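Local coordinates for beta-phenylalanine aminotransferase (Variovorax paradoxus, PDB 4AO9), which is a class III aminotransferase that uses pyridoxal-5'-phosphate to move the amino group of beta-phenylalanine, probably to a 2-oxo acid, at residues Asn59-Leu64 / Ala94-Gly99; Ile120-His125 / Asn323-Met328; Arg139-Glu144 / Leu272-Gly277; Arg355-Ala360 / Arg434-Ile439. All coordinates share one frame; numbering follows the deposited sequence.

Contact 1: Asn59-Leu64 / Ala94-Gly99; sequences NSRSVL and AEYTAG
R61 and E95 both bend to meet: the arginine chain folds at chi3 (57°), and the glutamate leaves with CG opposite its own N and then turns at chi2 (63°). The outer end of the guanidinium faces one carboxylate oxygen. R61 NH2 donates to E95 OE1 at 2.8 Å and R61 NH1 to the same OE1 at 3.0 Å, a salt bridge in which two nitrogens grip one atom. OE1 lies nearly in the guanidinium plane, whereas both N-H groups come from above one face of the carboxylate. L64 CD2 lies over one face of the guanidinium, toward its rim, an apolar cover suited to a broad, flat, buried cation. The contact belongs to the subunit interface of the class III aminotransferase dimer: R61 NE donates to G319 O of the second subunit, and E95 OE2 accepts from T123 N of that subunit. A lysine in place of R61 would probably lose the paired grip on E95 and leave G319 O of the second subunit without its donor. Beside the ion pair, V63 CG1 sits over one face of the Y96 ring, 4.0 Å from its centroid, a CH-pi contact, while V63 CG2 packs 3.7 Å from Y96 CZ. A water at the ring's edge joins Y96 OH (2.6 Å) to V63 O (3.0 Å), and the Y96 side chain lies about 6 Å from a bound pyridoxal-5'-phosphate.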
loop_
_atom_site.group_PDB
_atom_site.type_symbol
_atom_site.label_atom_id
_atom_site.label_comp_id
_atom_site.label_asym_id
_atom_site.label_seq_id
_atom_site.Cartn_x
_atom_site.Cartn_y
_atom_site.Cartn_z
ATOM N N ASN A 59 -3.639 5.478 -17.327
ATOM C CA ASN A 59 -4.015 4.385 -16.431
ATOM C C ASN A 59 -3.120 4.252 -15.204
ATOM O O ASN A 59 -1.898 4.443 -15.293
ATOM C CB ASN A 59 -3.997 3.080 -17.242
ATOM C CG ASN A 59 -4.414 1.873 -16.435
ATOM O OD1 ASN A 59 -3.578 1.059 -16.054
ATOM N ND2 ASN A 59 -5.715 1.748 -16.165
ATOM N N SER A 60 -3.734 3.911 -14.067
ATOM C CA SER A 60 -2.987 3.664 -12.835
ATOM C C SER A 60 -3.315 2.309 -12.185
ATOM O O SER A 60 -2.715 1.940 -11.169
ATOM C CB SER A 60 -3.241 4.803 -11.859
ATOM O OG SER A 60 -2.375 4.693 -10.754
ATOM N N ARG A 61 -4.268 1.582 -12.773
ATOM C CA ARG A 61 -4.653 0.233 -12.313
ATOM C C ARG A 61 -5.010 -0.545 -13.554
ATOM O O ARG A 61 -6.045 -0.282 -14.168
ATOM C CB ARG A 61 -5.876 0.287 -11.391
ATOM C CG ARG A 61 -5.645 0.951 -10.047
ATOM C CD ARG A 61 -6.953 1.255 -9.326
ATOM N NE ARG A 61 -7.765 0.052 -9.137
ATOM C CZ ARG A 61 -9.072 0.063 -8.867
ATOM N NH1 ARG A 61 -9.734 1.217 -8.744
ATOM N NH2 ARG A 61 -9.707 -1.090 -8.702
ATOM N N SER A 62 -4.156 -1.494 -13.932
ATOM C CA SER A 62 -4.266 -2.144 -15.238
ATOM C C SER A 62 -5.634 -2.741 -15.548
ATOM O O SER A 62 -6.096 -2.666 -16.691
ATOM C CB SER A 62 -3.156 -3.186 -15.414
ATOM O OG SER A 62 -1.897 -2.555 -15.352
ATOM N N VAL A 63 -6.297 -3.314 -14.545
ATOM C CA VAL A 63 -7.598 -3.955 -14.776
ATOM C C VAL A 63 -8.687 -2.971 -15.227
ATOM O O VAL A 63 -9.689 -3.367 -15.833
ATOM C CB VAL A 63 -8.062 -4.785 -13.538
ATOM C CG1 VAL A 63 -8.776 -3.900 -12.496
ATOM C CG2 VAL A 63 -8.975 -5.932 -13.966
ATOM N N LEU A 64 -8.489 -1.686 -14.937
ATOM C CA LEU A 64 -9.466 -0.664 -15.293
ATOM C C LEU A 64 -9.373 -0.268 -16.756
ATOM O O LEU A 64 -10.282 0.370 -17.272
ATOM C CB LEU A 64 -9.303 0.581 -14.417
ATOM C CG LEU A 64 -9.453 0.410 -12.903
ATOM C CD1 LEU A 64 -9.349 1.781 -12.240
ATOM C CD2 LEU A 64 -10.761 -0.300 -12.507
ATOM N N ALA A 94 -18.488 -3.373 -8.301
ATOM C CA ALA A 94 -18.282 -2.920 -6.916
ATOM C C ALA A 94 -16.827 -2.970 -6.438
ATOM O O ALA A 94 -16.500 -3.643 -5.449
ATOM C CB ALA A 94 -19.220 -3.699 -5.960
ATOM N N GLU A 95 -15.970 -2.252 -7.167
ATOM C CA GLU A 95 -14.548 -2.105 -6.853
ATOM C C GLU A 95 -13.856 -3.448 -6.626
ATOM O O GLU A 95 -13.042 -3.607 -5.716
ATOM C CB GLU A 95 -14.354 -1.124 -5.691
ATOM C CG GLU A 95 -12.971 -0.451 -5.668
ATOM C CD GLU A 95 -12.714 0.402 -6.890
ATOM O OE1 GLU A 95 -12.239 -0.126 -7.910
ATOM O OE2 GLU A 95 -12.974 1.617 -6.830
ATOM N N TYR A 96 -14.199 -4.416 -7.472
ATOM C CA TYR A 96 -13.538 -5.719 -7.463
ATOM C C TYR A 96 -13.605 -6.354 -6.075
ATOM O O TYR A 96 -12.639 -6.941 -5.600
ATOM C CB TYR A 96 -12.094 -5.613 -8.022
ATOM C CG TYR A 96 -12.118 -5.474 -9.534
ATOM C CD1 TYR A 96 -12.373 -4.241 -10.145
ATOM C CD2 TYR A 96 -11.965 -6.590 -10.351
ATOM C CE1 TYR A 96 -12.450 -4.125 -11.541
ATOM C CE2 TYR A 96 -12.027 -6.480 -11.736
ATOM C CZ TYR A 96 -12.271 -5.250 -12.319
ATOM O OH TYR A 96 -12.350 -5.156 -13.687
ATOM N N THR A 97 -14.785 -6.213 -5.461
ATOM C CA THR A 97 -15.167 -6.729 -4.124
ATOM C C THR A 97 -14.902 -5.783 -2.954
ATOM O O THR A 97 -15.437 -5.997 -1.870
ATOM C CB THR A 97 -14.628 -8.152 -3.765
ATOM O OG1 THR A 97 -13.261 -8.063 -3.333
ATOM C CG2 THR A 97 -14.751 -9.132 -4.925
ATOM N N ALA A 98 -14.085 -4.748 -3.153
ATOM C CA ALA A 98 -13.834 -3.792 -2.070
ATOM C C ALA A 98 -15.080 -2.970 -1.735
ATOM O O ALA A 98 -15.273 -2.562 -0.587
ATOM C CB ALA A 98 -12.647 -2.871 -2.412
ATOM N N GLY A 99 -15.927 -2.745 -2.742
ATOM C CA GLY A 99 -17.064 -1.819 -2.631
ATOM C C GLY A 99 -18.365 -2.461 -2.169
ATOM O O GLY A 99 -19.441 -2.129 -2.660
HETATM O O HOH W 1 -12.402 -2.797 -14.771
#

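Contact 2: Ile120-His125 / Asn323-Met328; sequences INLTGH and NNVMTM
I120 and V325 bring the two backbones nearest, CA to CA 6.4 Å; between H125 and N323 the CA atoms are 7.8 Å apart. The loop 120-125 thus runs past the start of helix 325-337, extended at G124, whose carbonyl faces N323. The helix start is capped by N324, whose OD1 accepts from T327 N at 2.8 Å in an almost straight bond. V325 spreads its two methyls to different partners: CG1 meets L122 CD1 at 3.8 Å, and CG2 meets I120 CG2 at 4.1 Å. The same I120 CG2 also touches M326 SD at 3.9 Å, a flexible thioether fitting beside a branched chain. N323 reaches across with CG between its own N and carbonyl carbon (chi1 72°), and its ND2 donates to G124 O at 3.1 Å from above the carbonyl plane. That ND2 has a second acceptor in E129 OE1, and a water that accepts from G124 N can donate to N323 OD1, though other acceptors compete for its protons. A leucine in place of N323 would probably leave the carbonyl of G124 and the carboxylate of E129 without this donor. The loop also meets the second subunit through N121 and T123, as part of the dimer interface. An amide suits a buried spot where a backbone carbonyl and a carboxylate both call for a donor, while the methyls beside it close the apolar side.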
loop_
_atom_site.group_PDB
_atom_site.type_symbol
_atom_site.label_atom_id
_atom_site.label_comp_id
_atom_site.label_asym_id
_atom_site.label_seq_id
_atom_site.Cartn_x
_atom_site.Cartn_y
_atom_site.Cartn_z
ATOM N N ILE A 120 -6.156 13.915 11.813
ATOM C CA ILE A 120 -5.507 12.825 11.058
ATOM C C ILE A 120 -3.995 12.903 11.171
ATOM O O ILE A 120 -3.457 13.845 11.754
ATOM C CB ILE A 120 -5.957 12.803 9.591
ATOM C CG1 ILE A 120 -5.452 14.047 8.832
ATOM C CG2 ILE A 120 -7.491 12.650 9.538
ATOM C CD1 ILE A 120 -5.660 13.939 7.303
ATOM N N ASN A 121 -3.322 11.884 10.628
ATOM C CA ASN A 121 -1.857 11.796 10.677
ATOM C C ASN A 121 -1.334 11.872 12.115
ATOM O O ASN A 121 -0.383 12.609 12.414
ATOM C CB ASN A 121 -1.198 12.877 9.790
ATOM C CG ASN A 121 -1.574 12.775 8.309
ATOM O OD1 ASN A 121 -1.517 13.781 7.610
ATOM N ND2 ASN A 121 -1.943 11.593 7.833
ATOM N N LEU A 122 -1.963 11.093 12.999
ATOM C CA LEU A 122 -1.756 11.235 14.439
ATOM C C LEU A 122 -0.399 10.770 14.975
ATOM O O LEU A 122 -0.061 11.059 16.120
ATOM C CB LEU A 122 -2.914 10.587 15.213
ATOM C CG LEU A 122 -4.290 11.238 15.047
ATOM C CD1 LEU A 122 -5.289 10.542 15.975
ATOM C CD2 LEU A 122 -4.234 12.727 15.344
ATOM N N THR A 123 0.380 10.075 14.149
ATOM C CA THR A 123 1.782 9.773 14.478
ATOM C C THR A 123 1.975 9.032 15.794
ATOM O O THR A 123 2.837 9.366 16.590
ATOM C CB THR A 123 2.674 11.051 14.465
ATOM O OG1 THR A 123 2.238 11.915 13.420
ATOM C CG2 THR A 123 4.117 10.679 14.206
ATOM N N GLY A 124 1.174 8.002 15.996
ATOM C CA GLY A 124 1.293 7.191 17.195
ATOM C C GLY A 124 0.281 6.081 17.201
ATOM O O GLY A 124 -0.575 5.998 16.314
ATOM N N HIS A 125 0.379 5.229 18.216
ATOM C CA HIS A 125 -0.727 4.325 18.500
ATOM C C HIS A 125 -1.960 5.202 18.704
ATOM O O HIS A 125 -1.842 6.329 19.184
ATOM C CB HIS A 125 -0.421 3.489 19.741
ATOM C CG HIS A 125 0.580 2.395 19.512
ATOM N ND1 HIS A 125 0.665 1.287 20.333
ATOM C CD2 HIS A 125 1.525 2.224 18.557
ATOM C CE1 HIS A 125 1.624 0.490 19.899
ATOM N NE2 HIS A 125 2.160 1.032 18.821
ATOM N N ASN A 323 -1.999 2.364 10.150
ATOM C CA ASN A 323 -2.993 2.471 11.220
ATOM C C ASN A 323 -3.794 3.763 11.132
ATOM O O ASN A 323 -4.353 4.230 12.127
ATOM C CB ASN A 323 -2.312 2.321 12.593
ATOM C CG ASN A 323 -1.479 3.535 12.985
ATOM O OD1 ASN A 323 -1.020 4.297 12.134
ATOM N ND2 ASN A 323 -1.276 3.715 14.288
ATOM N N ASN A 324 -3.902 4.328 9.930
ATOM C CA ASN A 324 -4.506 5.651 9.803
ATOM C C ASN A 324 -5.940 5.662 10.308
ATOM O O ASN A 324 -6.685 4.709 10.084
ATOM C CB ASN A 324 -4.397 6.168 8.371
ATOM C CG ASN A 324 -5.436 5.591 7.464
ATOM O OD1 ASN A 324 -6.584 6.056 7.424
ATOM N ND2 ASN A 324 -5.040 4.573 6.695
ATOM N N VAL A 325 -6.317 6.736 10.999
ATOM C CA VAL A 325 -7.605 6.767 11.680
ATOM C C VAL A 325 -8.808 6.685 10.760
ATOM O O VAL A 325 -9.861 6.198 11.166
ATOM C CB VAL A 325 -7.767 7.991 12.621
ATOM C CG1 VAL A 325 -6.828 7.890 13.798
ATOM C CG2 VAL A 325 -7.598 9.304 11.863
ATOM N N MET A 326 -8.666 7.153 9.521
ATOM C CA MET A 326 -9.805 7.104 8.605
ATOM C C MET A 326 -10.147 5.671 8.205
ATOM O O MET A 326 -11.307 5.271 8.258
ATOM C CB MET A 326 -9.537 7.991 7.394
ATOM C CG MET A 326 -9.515 9.472 7.781
ATOM S SD MET A 326 -8.781 10.503 6.514
ATOM C CE MET A 326 -10.060 10.416 5.257
ATOM N N THR A 327 -9.133 4.902 7.824
ATOM C CA THR A 327 -9.311 3.471 7.555
ATOM C C THR A 327 -9.825 2.721 8.783
ATOM O O THR A 327 -10.749 1.918 8.677
ATOM C CB THR A 327 -8.002 2.818 7.057
ATOM O OG1 THR A 327 -7.618 3.438 5.814
ATOM C CG2 THR A 327 -8.164 1.298 6.854
ATOM N N MET A 328 -9.237 2.984 9.943
ATOM C CA MET A 328 -9.643 2.281 11.166
ATOM C C MET A 328 -11.111 2.569 11.488
ATOM O O MET A 328 -11.857 1.660 11.859
ATOM C CB MET A 328 -8.757 2.665 12.357
ATOM C CG MET A 328 -7.253 2.384 12.181
ATOM S SD MET A 328 -6.742 0.663 11.986
ATOM C CE MET A 328 -6.616 0.502 10.204
HETATM O O HOH W 2 -4.046 8.917 11.474
HETATM O O HOH W 3 -0.031 6.993 13.210
#

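Contact 3: Arg139-Glu144 / Leu272-Gly277; sequences RFPQIE and LANKLG
N274 and Q142 meet amide to amide, their planes 76° apart. N274 ND2 donates to Q142 OE1 at 2.9 Å, with an N-H...O angle of 153°, the donor tilted somewhat from the carbonyl plane. The same ND2 has its stronger partner in H270 O, so the asparagine amide joins the residues just before its helix to the turn 140-143. The other arm of the glutamine amide, Q142 NE2, gives a hydrogen to a water that also accepts from N274 N, 2.9 Å from each. Around this polar pair the packing is light: P141 CD lies 4.0 Å from N274 ND2, and Q142 NE2 lies 4.4 Å from A273 CB. A bend at chi2 (-90°) swings the Q142 amide over toward the helix. Behind it, a type I turn from F140 to I143, closed by I143 N to F140 O at 2.8 Å, presents the glutamine, and P141 suits its second position because its ring holds phi near the value such a turn needs. On the other segment, G277, with positive phi, is the C-prime residue of a Schellman motif ending the short helix. The turn follows helix 129-139 and leads into strand 145-149, with Q142 and I143 resting on T283 of strand 282-286, while A273 N of the short helix is held by E261 OE1, just past the end of strand 256-260.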
loop_
_atom_site.group_PDB
_atom_site.type_symbol
_atom_site.label_atom_id
_atom_site.label_comp_id
_atom_site.label_asym_id
_atom_site.label_seq_id
_atom_site.Cartn_x
_atom_site.Cartn_y
_atom_site.Cartn_z
ATOM N N ARG A 139 -14.000 -12.026 14.456
ATOM C CA ARG A 139 -14.723 -12.484 13.277
ATOM C C ARG A 139 -14.030 -13.660 12.600
ATOM O O ARG A 139 -14.688 -14.542 12.049
ATOM C CB ARG A 139 -14.881 -11.328 12.288
ATOM C CG ARG A 139 -15.763 -11.644 11.090
ATOM C CD ARG A 139 -16.100 -10.371 10.360
ATOM N NE ARG A 139 -16.907 -10.587 9.156
ATOM C CZ ARG A 139 -17.868 -9.760 8.755
ATOM N NH1 ARG A 139 -18.169 -8.682 9.477
ATOM N NH2 ARG A 139 -18.528 -10.013 7.634
ATOM N N PHE A 140 -12.697 -13.661 12.647
ATOM C CA PHE A 140 -11.895 -14.695 12.012
ATOM C C PHE A 140 -10.938 -15.264 13.069
ATOM O O PHE A 140 -9.774 -14.867 13.154
ATOM C CB PHE A 140 -11.118 -14.106 10.824
ATOM C CG PHE A 140 -11.980 -13.358 9.834
ATOM C CD1 PHE A 140 -12.800 -14.039 8.939
ATOM C CD2 PHE A 140 -11.951 -11.966 9.779
ATOM C CE1 PHE A 140 -13.590 -13.355 8.017
ATOM C CE2 PHE A 140 -12.731 -11.272 8.850
ATOM C CZ PHE A 140 -13.556 -11.968 7.975
ATOM N N PRO A 141 -11.431 -16.202 13.896
ATOM C CA PRO A 141 -10.669 -16.630 15.072
ATOM C C PRO A 141 -9.345 -17.353 14.791
ATOM O O PRO A 141 -8.529 -17.523 15.710
ATOM C CB PRO A 141 -11.655 -17.537 15.819
ATOM C CG PRO A 141 -12.988 -17.123 15.335
ATOM C CD PRO A 141 -12.795 -16.760 13.899
ATOM N N GLN A 142 -9.124 -17.765 13.543
ATOM C CA GLN A 142 -7.812 -18.271 13.119
ATOM C C GLN A 142 -6.756 -17.165 13.112
ATOM O O GLN A 142 -5.561 -17.435 12.947
ATOM C CB GLN A 142 -7.887 -18.939 11.739
ATOM C CG GLN A 142 -8.174 -17.979 10.581
ATOM C CD GLN A 142 -9.656 -17.795 10.295
ATOM O OE1 GLN A 142 -10.472 -17.587 11.200
ATOM N NE2 GLN A 142 -10.010 -17.866 9.013
ATOM N N ILE A 143 -7.210 -15.924 13.299
ATOM C CA ILE A 143 -6.300 -14.786 13.438
ATOM C C ILE A 143 -6.219 -14.438 14.927
ATOM O O ILE A 143 -7.154 -13.857 15.499
ATOM C CB ILE A 143 -6.776 -13.584 12.598
ATOM C CG1 ILE A 143 -6.810 -13.970 11.112
ATOM C CG2 ILE A 143 -5.889 -12.363 12.852
ATOM C CD1 ILE A 143 -7.408 -12.898 10.208
ATOM N N GLU A 144 -5.127 -14.854 15.564
ATOM C CA GLU A 144 -4.929 -14.629 17.001
ATOM C C GLU A 144 -4.409 -13.222 17.249
ATOM O O GLU A 144 -4.820 -12.561 18.217
ATOM C CB GLU A 144 -3.972 -15.667 17.600
ATOM C CG GLU A 144 -4.526 -17.077 17.489
ATOM C CD GLU A 144 -3.600 -18.163 17.993
ATOM O OE1 GLU A 144 -2.396 -17.931 18.239
ATOM O OE2 GLU A 144 -4.118 -19.290 18.180
ATOM N N LEU A 272 -14.392 -17.955 4.002
ATOM C CA LEU A 272 -14.453 -19.249 3.334
ATOM C C LEU A 272 -13.681 -20.356 4.054
ATOM O O LEU A 272 -14.197 -21.457 4.199
ATOM C CB LEU A 272 -14.019 -19.124 1.872
ATOM C CG LEU A 272 -14.270 -20.362 0.998
ATOM C CD1 LEU A 272 -15.719 -20.808 1.037
ATOM C CD2 LEU A 272 -13.832 -20.097 -0.428
ATOM N N ALA A 273 -12.468 -20.079 4.524
ATOM C CA ALA A 273 -11.675 -21.125 5.176
ATOM C C ALA A 273 -12.400 -21.707 6.388
ATOM O O ALA A 273 -12.415 -22.929 6.571
ATOM C CB ALA A 273 -10.295 -20.606 5.560
ATOM N N ASN A 274 -13.042 -20.844 7.178
ATOM C CA ASN A 274 -13.843 -21.321 8.314
ATOM C C ASN A 274 -15.036 -22.167 7.901
ATOM O O ASN A 274 -15.343 -23.171 8.558
ATOM C CB ASN A 274 -14.277 -20.168 9.223
ATOM C CG ASN A 274 -13.148 -19.686 10.100
ATOM O OD1 ASN A 274 -12.344 -20.485 10.581
ATOM N ND2 ASN A 274 -13.060 -18.373 10.298
ATOM N N LYS A 275 -15.708 -21.774 6.820
ATOM C CA LYS A 275 -16.816 -22.567 6.276
ATOM C C LYS A 275 -16.347 -23.971 5.865
ATOM O O LYS A 275 -17.051 -24.971 6.108
ATOM C CB LYS A 275 -17.459 -21.850 5.089
ATOM C CG LYS A 275 -18.746 -22.515 4.601
ATOM C CD LYS A 275 -19.507 -21.629 3.637
ATOM C CE LYS A 275 -20.811 -22.291 3.186
ATOM N NZ LYS A 275 -20.557 -23.412 2.242
ATOM N N LEU A 276 -15.161 -24.038 5.260
ATOM C CA LEU A 276 -14.576 -25.306 4.803
ATOM C C LEU A 276 -13.972 -26.127 5.937
ATOM O O LEU A 276 -13.717 -27.326 5.776
ATOM C CB LEU A 276 -13.514 -25.042 3.726
ATOM C CG LEU A 276 -14.014 -24.376 2.441
ATOM C CD1 LEU A 276 -12.850 -23.982 1.546
ATOM C CD2 LEU A 276 -15.031 -25.268 1.691
ATOM N N GLY A 277 -13.716 -25.480 7.072
ATOM C CA GLY A 277 -13.119 -26.140 8.235
ATOM C C GLY A 277 -11.641 -26.458 8.093
ATOM O O GLY A 277 -11.169 -27.487 8.582
HETATM O O HOH W 4 -12.241 -18.018 7.139
#

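Contact 4: Arg355-Ala360 / Arg434-Ile439; sequences RARLNA and RYVAAI
L358 and V436 have the nearest CA atoms where segments 355-360 and 434-439, of helices 341-365 and 429-445, run side by side; they are nearly parallel here, the local axes passing at 10.3 Å with a crossing angle of -15°. The apolar contacts come first. The fork of L358 divides its contacts: CD1 touches Y435 CE1 at 3.9 Å, obliquely to the ring, and CD2 meets I439 CG1 at 3.7 Å. L358 CD2 also lies 4.1 Å from V436 CG2, so one leucine fills the space among three side chains of the other helix, a task for which a forked, flexible side chain is well suited. Y435 leaves its helix with CG opposite the backbone N (chi1 -170°), which brings the CE1 side of the ring across the end of the leucine, at about a right angle to it; F371 of strand 370-374 touches both L358 and Y435. The second kind is a methyl laid on a flat cation. R357, bent at chi3 (70°), lies with one face of its guanidinium over V436 CG2, which sits 3.6 Å above the centre of the plane, R357 CZ being 3.7 Å from that methyl. The charge itself is met by D433, whose OD1 forms a salt bridge with R357 NH2. This division follows exposure: L358 and I439 are buried, whereas R357 is at the surface. The arginine therefore does two jobs, its flat face shielding a valine methyl while NH2 pairs with D433 of the same partner helix, so that the helices are joined by hydrophobic packing within and by charge outside.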
loop_
_atom_site.group_PDB
_atom_site.type_symbol
_atom_site.label_atom_id
_atom_site.label_comp_id
_atom_site.label_asym_id
_atom_site.label_seq_id
_atom_site.Cartn_x
_atom_site.Cartn_y
_atom_site.Cartn_z
ATOM N N ARG A 355 -26.456 -17.186 -9.267
ATOM C CA ARG A 355 -25.581 -18.044 -10.056
ATOM C C ARG A 355 -26.337 -19.252 -10.614
ATOM O O ARG A 355 -26.133 -19.639 -11.765
ATOM C CB ARG A 355 -24.334 -18.484 -9.274
ATOM C CG ARG A 355 -23.211 -18.929 -10.201
ATOM C CD ARG A 355 -21.940 -19.374 -9.457
ATOM N NE ARG A 355 -22.077 -20.708 -8.871
ATOM C CZ ARG A 355 -22.293 -20.944 -7.581
ATOM N NH1 ARG A 355 -22.392 -19.945 -6.707
ATOM N NH2 ARG A 355 -22.409 -22.193 -7.161
ATOM N N ALA A 356 -27.206 -19.831 -9.792
ATOM C CA ALA A 356 -28.016 -20.968 -10.226
ATOM C C ALA A 356 -28.975 -20.564 -11.348
ATOM O O ALA A 356 -29.114 -21.302 -12.330
ATOM C CB ALA A 356 -28.767 -21.576 -9.055
ATOM N N ARG A 357 -29.613 -19.401 -11.215
ATOM C CA ARG A 357 -30.497 -18.886 -12.266
ATOM C C ARG A 357 -29.736 -18.716 -13.577
ATOM O O ARG A 357 -30.213 -19.112 -14.636
ATOM C CB ARG A 357 -31.140 -17.558 -11.866
ATOM C CG ARG A 357 -32.302 -17.669 -10.889
ATOM C CD ARG A 357 -32.703 -16.290 -10.383
ATOM N NE ARG A 357 -33.347 -15.467 -11.403
ATOM C CZ ARG A 357 -33.670 -14.185 -11.248
ATOM N NH1 ARG A 357 -33.392 -13.549 -10.112
ATOM N NH2 ARG A 357 -34.267 -13.528 -12.233
ATOM N N LEU A 358 -28.542 -18.135 -13.502
ATOM C CA LEU A 358 -27.748 -17.905 -14.699
ATOM C C LEU A 358 -27.284 -19.197 -15.355
ATOM O O LEU A 358 -27.337 -19.322 -16.577
ATOM C CB LEU A 358 -26.544 -17.022 -14.375
ATOM C CG LEU A 358 -26.857 -15.578 -14.002
ATOM C CD1 LEU A 358 -25.618 -14.949 -13.369
ATOM C CD2 LEU A 358 -27.331 -14.782 -15.218
ATOM N N ASN A 359 -26.809 -20.145 -14.550
ATOM C CA ASN A 359 -26.382 -21.437 -15.077
ATOM C C ASN A 359 -27.522 -22.235 -15.700
ATOM O O ASN A 359 -27.330 -22.879 -16.728
ATOM C CB ASN A 359 -25.617 -22.217 -14.014
ATOM C CG ASN A 359 -24.203 -21.709 -13.865
ATOM O OD1 ASN A 359 -23.595 -21.280 -14.846
ATOM N ND2 ASN A 359 -23.672 -21.752 -12.650
ATOM N N ALA A 360 -28.707 -22.133 -15.111
ATOM C CA ALA A 360 -29.893 -22.798 -15.660
ATOM C C ALA A 360 -30.252 -22.204 -17.018
ATOM O O ALA A 360 -30.553 -22.942 -17.968
ATOM C CB ALA A 360 -31.061 -22.688 -14.694
ATOM N N ARG A 434 -32.640 -7.717 -13.554
ATOM C CA ARG A 434 -32.168 -7.060 -14.772
ATOM C C ARG A 434 -30.884 -7.684 -15.303
ATOM O O ARG A 434 -30.719 -7.789 -16.516
ATOM C CB ARG A 434 -31.998 -5.549 -14.577
ATOM C CG ARG A 434 -33.329 -4.809 -14.489
ATOM C CD ARG A 434 -33.211 -3.341 -14.887
ATOM N NE ARG A 434 -32.246 -2.630 -14.053
ATOM C CZ ARG A 434 -32.474 -2.235 -12.801
ATOM N NH1 ARG A 434 -33.645 -2.475 -12.213
ATOM N NH2 ARG A 434 -31.517 -1.605 -12.132
ATOM N N TYR A 435 -29.978 -8.095 -14.409
ATOM C CA TYR A 435 -28.781 -8.809 -14.844
ATOM C C TYR A 435 -29.143 -10.107 -15.579
ATOM O O TYR A 435 -28.644 -10.359 -16.680
ATOM C CB TYR A 435 -27.774 -9.055 -13.694
ATOM C CG TYR A 435 -26.449 -9.566 -14.236
ATOM C CD1 TYR A 435 -26.254 -10.928 -14.469
ATOM C CD2 TYR A 435 -25.408 -8.689 -14.559
ATOM C CE1 TYR A 435 -25.071 -11.408 -15.003
ATOM C CE2 TYR A 435 -24.205 -9.168 -15.099
ATOM C CZ TYR A 435 -24.051 -10.531 -15.312
ATOM O OH TYR A 435 -22.904 -11.036 -15.860
ATOM N N VAL A 436 -30.025 -10.901 -14.977
ATOM C CA VAL A 436 -30.457 -12.174 -15.571
ATOM C C VAL A 436 -31.118 -11.931 -16.931
ATOM O O VAL A 436 -30.811 -12.614 -17.905
ATOM C CB VAL A 436 -31.409 -12.949 -14.636
ATOM C CG1 VAL A 436 -31.908 -14.228 -15.302
ATOM C CG2 VAL A 436 -30.702 -13.288 -13.338
ATOM N N ALA A 437 -31.988 -10.923 -16.994
ATOM C CA ALA A 437 -32.643 -10.561 -18.248
ATOM C C ALA A 437 -31.635 -10.131 -19.317
ATOM O O ALA A 437 -31.817 -10.430 -20.499
ATOM C CB ALA A 437 -33.694 -9.479 -18.014
ATOM N N ALA A 438 -30.559 -9.455 -18.898
ATOM C CA ALA A 438 -29.528 -8.994 -19.828
ATOM C C ALA A 438 -28.676 -10.134 -20.390
ATOM O O ALA A 438 -28.245 -10.090 -21.543
ATOM C CB ALA A 438 -28.660 -7.919 -19.183
ATOM N N ILE A 439 -28.448 -11.166 -19.580
ATOM C CA ILE A 439 -27.786 -12.368 -20.074
ATOM C C ILE A 439 -28.711 -13.090 -21.052
ATOM O O ILE A 439 -28.261 -13.592 -22.080
ATOM C CB ILE A 439 -27.323 -13.294 -18.907
ATOM C CG1 ILE A 439 -26.344 -12.545 -17.981
ATOM C CG2 ILE A 439 -26.702 -14.609 -19.431
ATOM C CD1 ILE A 439 -25.091 -11.978 -18.676
#

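Contacts 1 and 2 both lie buried at the subunit interface, yet their chemistry differs: a salt bridge with an aromatic ring near the cofactor in contact 1, side-chain amide, waters and methyls at a helix start in contact 2. They share partners across the dimer, since E95 of one chain meets T123 of the other. Contact 3, mostly buried but with P141 exposed, is also polar, and sits beside strand 282-286 of the seven-stranded sheet; its R139 touches helix 341-365, which carries contact 4. Contact 4 is a helix-to-helix joint without other chains, apolar inside and charged outside, about 43 Å from contact 2, centre to centre, on the opposite side of the chain's centre.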